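Local coordinates for uncharacterized protein (Bacteroides ovatus, PDB 4IPB), which is of unknown function but belongs to the PepSY-like family of putative beta-lactamase-inhibitor-like proteins, at residues N71-G76 with I98-G103. Residues are numbered along the deposited sequence; the frame is centred on the assembly and turned at random.
Sequences NAFVSG and IVIKVG
Phe73, from the last turn of helix 67-75, brings two adjacent carbons of its ring to the methyl ends of Ile100 and Val102 on strand 97-104. Its CD1 lies 4.0 Å from CD1 of Ile100, and the next ring carbon, CE1, comes to 4.1 Å from CG1 of Val102, so each of the two meets a different strand residue. Both methyls approach at a slant to the ring plane. With CG anti to the backbone N (chi1 176°), the phenyl group projects off the helix toward the sheet and bridges much of the 9.1 Å between the CA atoms of Phe73 and Ile100. Ile100 meets it with an extended chain: chi2 of 177° stretches CD1 straight out beyond CG1, making that terminal methyl the point of touch. The shorter Val102 offers CG1, the branch anti to its own carbonyl carbon, and passes the phenylalanine in the opposite sense. Ile100 and Val102 stand two residues apart and therefore share a face of the strand. The contact is wholly apolar and buried, held by van der Waals packing with 112 Å² covered in all. Leu62, Val83 and Leu113 also touch the Phe73 side chain; Val83 packs on Ile100 as well, and Trp81 on Val102. Phe73 thus packs the C-terminal part of the helix onto strands 82-90, 97-104 and 107-115 of a meandering antiparallel sheet, a helix-on-sheet packing consistent with the PepSY-like family.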
ATOM      1  N   ASN A  71      16.700  -9.249   1.057  1.00 20.25           N
ATOM      2  CA  ASN A  71      18.080  -9.340   0.640  1.00 21.57           C
ATOM      3  C   ASN A  71      18.421  -8.239  -0.357  1.00 21.55           C
ATOM      4  O   ASN A  71      19.534  -7.700  -0.344  1.00 23.34           O
ATOM      5  CB  ASN A  71      18.398 -10.683   0.007  1.00 23.32           C
ATOM      6  CG  ASN A  71      18.384 -11.825   1.008  1.00 24.85           C
ATOM      7  OD1 ASN A  71      18.434 -11.619   2.242  1.00 26.28           O
ATOM      8  ND2 ASN A  71      18.287 -13.041   0.492  1.00 25.80           N
ATOM      9  N   ALA A  72      17.467  -7.932  -1.226  1.00 20.56           N
ATOM     10  CA  ALA A  72      17.635  -6.851  -2.198  1.00 20.20           C
ATOM     11  C   ALA A  72      17.733  -5.536  -1.468  1.00 19.10           C
ATOM     12  O   ALA A  72      18.597  -4.739  -1.792  1.00 19.80           O
ATOM     13  CB  ALA A  72      16.509  -6.845  -3.207  1.00 21.03           C
ATOM     14  N   PHE A  73      16.886  -5.300  -0.460  1.00 18.09           N
ATOM     15  CA  PHE A  73      16.956  -4.048   0.307  1.00 18.43           C
ATOM     16  C   PHE A  73      18.291  -3.893   1.018  1.00 20.28           C
ATOM     17  O   PHE A  73      18.926  -2.828   0.954  1.00 20.78           O
ATOM     18  CB  PHE A  73      15.783  -3.945   1.309  1.00 18.69           C
ATOM     19  CG  PHE A  73      15.844  -2.735   2.183  1.00 18.68           C
ATOM     20  CD1 PHE A  73      15.510  -1.493   1.682  1.00 19.04           C
ATOM     21  CD2 PHE A  73      16.307  -2.818   3.479  1.00 20.46           C
ATOM     22  CE1 PHE A  73      15.584  -0.357   2.480  1.00 19.59           C
ATOM     23  CE2 PHE A  73      16.396  -1.675   4.290  1.00 20.51           C
ATOM     24  CZ  PHE A  73      16.006  -0.457   3.791  1.00 20.62           C
ATOM     25  N   VAL A  74      18.739  -4.945   1.690  1.00 21.23           N
ATOM     26  CA  VAL A  74      19.940  -4.803   2.497  1.00 24.21           C
ATOM     27  C   VAL A  74      21.203  -4.761   1.622  1.00 27.28           C
ATOM     28  O   VAL A  74      22.247  -4.382   2.128  1.00 31.48           O
ATOM     29  CB  VAL A  74      20.019  -5.822   3.668  1.00 26.70           C
ATOM     30  CG1 VAL A  74      18.845  -5.659   4.617  1.00 27.57           C
ATOM     31  CG2 VAL A  74      20.148  -7.232   3.156  1.00 26.90           C
ATOM     32  N   SER A  75      21.111  -5.106   0.323  1.00 26.05           N
ATOM     33  CA  SER A  75      22.258  -4.989  -0.574  1.00 28.85           C
ATOM     34  C   SER A  75      22.195  -3.731  -1.475  1.00 26.88           C
ATOM     35  O   SER A  75      23.123  -3.463  -2.237  1.00 26.23           O
ATOM     36  CB  SER A  75      22.406  -6.232  -1.440  1.00 30.14           C
ATOM     37  OG  SER A  75      21.294  -6.393  -2.302  1.00 33.08           O
ATOM     38  N   GLY A  76      21.176  -2.905  -1.282  1.00 24.45           N
ATOM     39  CA  GLY A  76      20.961  -1.713  -2.104  1.00 22.99           C
ATOM     40  C   GLY A  76      21.396  -0.434  -1.386  1.00 22.29           C
ATOM     41  O   GLY A  76      21.891  -0.459  -0.285  1.00 22.26           O
ATOM     42  N   ILE A  98       6.099  -3.877  -3.626  1.00 11.45           N
ATOM     43  CA  ILE A  98       6.423  -3.625  -2.253  1.00 11.85           C
ATOM     44  C   ILE A  98       6.985  -2.206  -2.146  1.00 12.08           C
ATOM     45  O   ILE A  98       7.942  -1.856  -2.818  1.00 12.19           O
ATOM     46  CB  ILE A  98       7.469  -4.618  -1.720  1.00 13.39           C
ATOM     47  CG1 ILE A  98       6.945  -6.052  -1.688  1.00 14.14           C
ATOM     48  CG2 ILE A  98       7.846  -4.221  -0.284  1.00 14.50           C
ATOM     49  CD1 ILE A  98       7.084  -6.797  -2.987  1.00 15.82           C
ATOM     50  N   VAL A  99       6.360  -1.378  -1.326  1.00 11.98           N
ATOM     51  CA  VAL A  99       6.767   0.017  -1.187  1.00 12.23           C
ATOM     52  C   VAL A  99       7.371   0.134   0.186  1.00 12.98           C
ATOM     53  O   VAL A  99       6.703  -0.095   1.206  1.00 13.16           O
ATOM     54  CB  VAL A  99       5.615   1.019  -1.377  1.00 12.33           C
ATOM     55  CG1 VAL A  99       6.161   2.410  -1.268  1.00 12.92           C
ATOM     56  CG2 VAL A  99       4.962   0.828  -2.737  1.00 11.98           C
ATOM     57  N   ILE A 100       8.650   0.494   0.218  1.00 13.33           N
ATOM     58  CA  ILE A 100       9.344   0.721   1.493  1.00 13.94           C
ATOM     59  C   ILE A 100       9.601   2.200   1.613  1.00 14.20           C
ATOM     60  O   ILE A 100      10.238   2.784   0.739  1.00 13.73           O
ATOM     61  CB  ILE A 100      10.663  -0.057   1.586  1.00 14.81           C
ATOM     62  CG1 ILE A 100      10.420  -1.538   1.250  1.00 14.69           C
ATOM     63  CG2 ILE A 100      11.290   0.153   2.960  1.00 16.16           C
ATOM     64  CD1 ILE A 100      11.686  -2.386   1.245  1.00 15.03           C
ATOM     65  N   LYS A 101       9.081   2.817   2.691  1.00 14.65           N
ATOM     66  CA  LYS A 101       9.322   4.221   2.954  1.00 15.92           C
ATOM     67  C   LYS A 101      10.484   4.345   3.919  1.00 16.73           C
ATOM     68  O   LYS A 101      10.467   3.774   5.019  1.00 16.83           O
ATOM     69  CB  LYS A 101       8.089   4.907   3.531  1.00 17.52           C
ATOM     70  CG  LYS A 101       8.235   6.404   3.631  1.00 19.88           C
ATOM     71  CD  LYS A 101       6.987   7.018   4.196  1.00 23.66           C
ATOM     72  CE  LYS A 101       7.139   8.513   4.305  1.00 27.35           C
ATOM     73  NZ  LYS A 101       6.098   9.109   5.178  1.00 34.08           N
ATOM     74  N   VAL A 102      11.515   5.072   3.487  1.00 16.68           N
ATOM     75  CA  VAL A 102      12.714   5.226   4.289  1.00 18.36           C
ATOM     76  C   VAL A 102      13.049   6.676   4.555  1.00 20.32           C
ATOM     77  O   VAL A 102      12.633   7.602   3.805  1.00 20.54           O
ATOM     78  CB  VAL A 102      13.926   4.576   3.617  1.00 18.03           C
ATOM     79  CG1 VAL A 102      13.697   3.086   3.505  1.00 18.14           C
ATOM     80  CG2 VAL A 102      14.197   5.157   2.243  1.00 17.18           C
ATOM     81  N   GLY A 103      13.756   6.876   5.664  1.00 21.47           N
ATOM     82  CA  GLY A 103      14.244   8.185   6.088  1.00 24.57           C
ATOM     83  C   GLY A 103      15.598   7.988   6.802  1.00 26.32           C
ATOM     84  O   GLY A 103      16.176   6.917   6.853  1.00 24.56           O
TER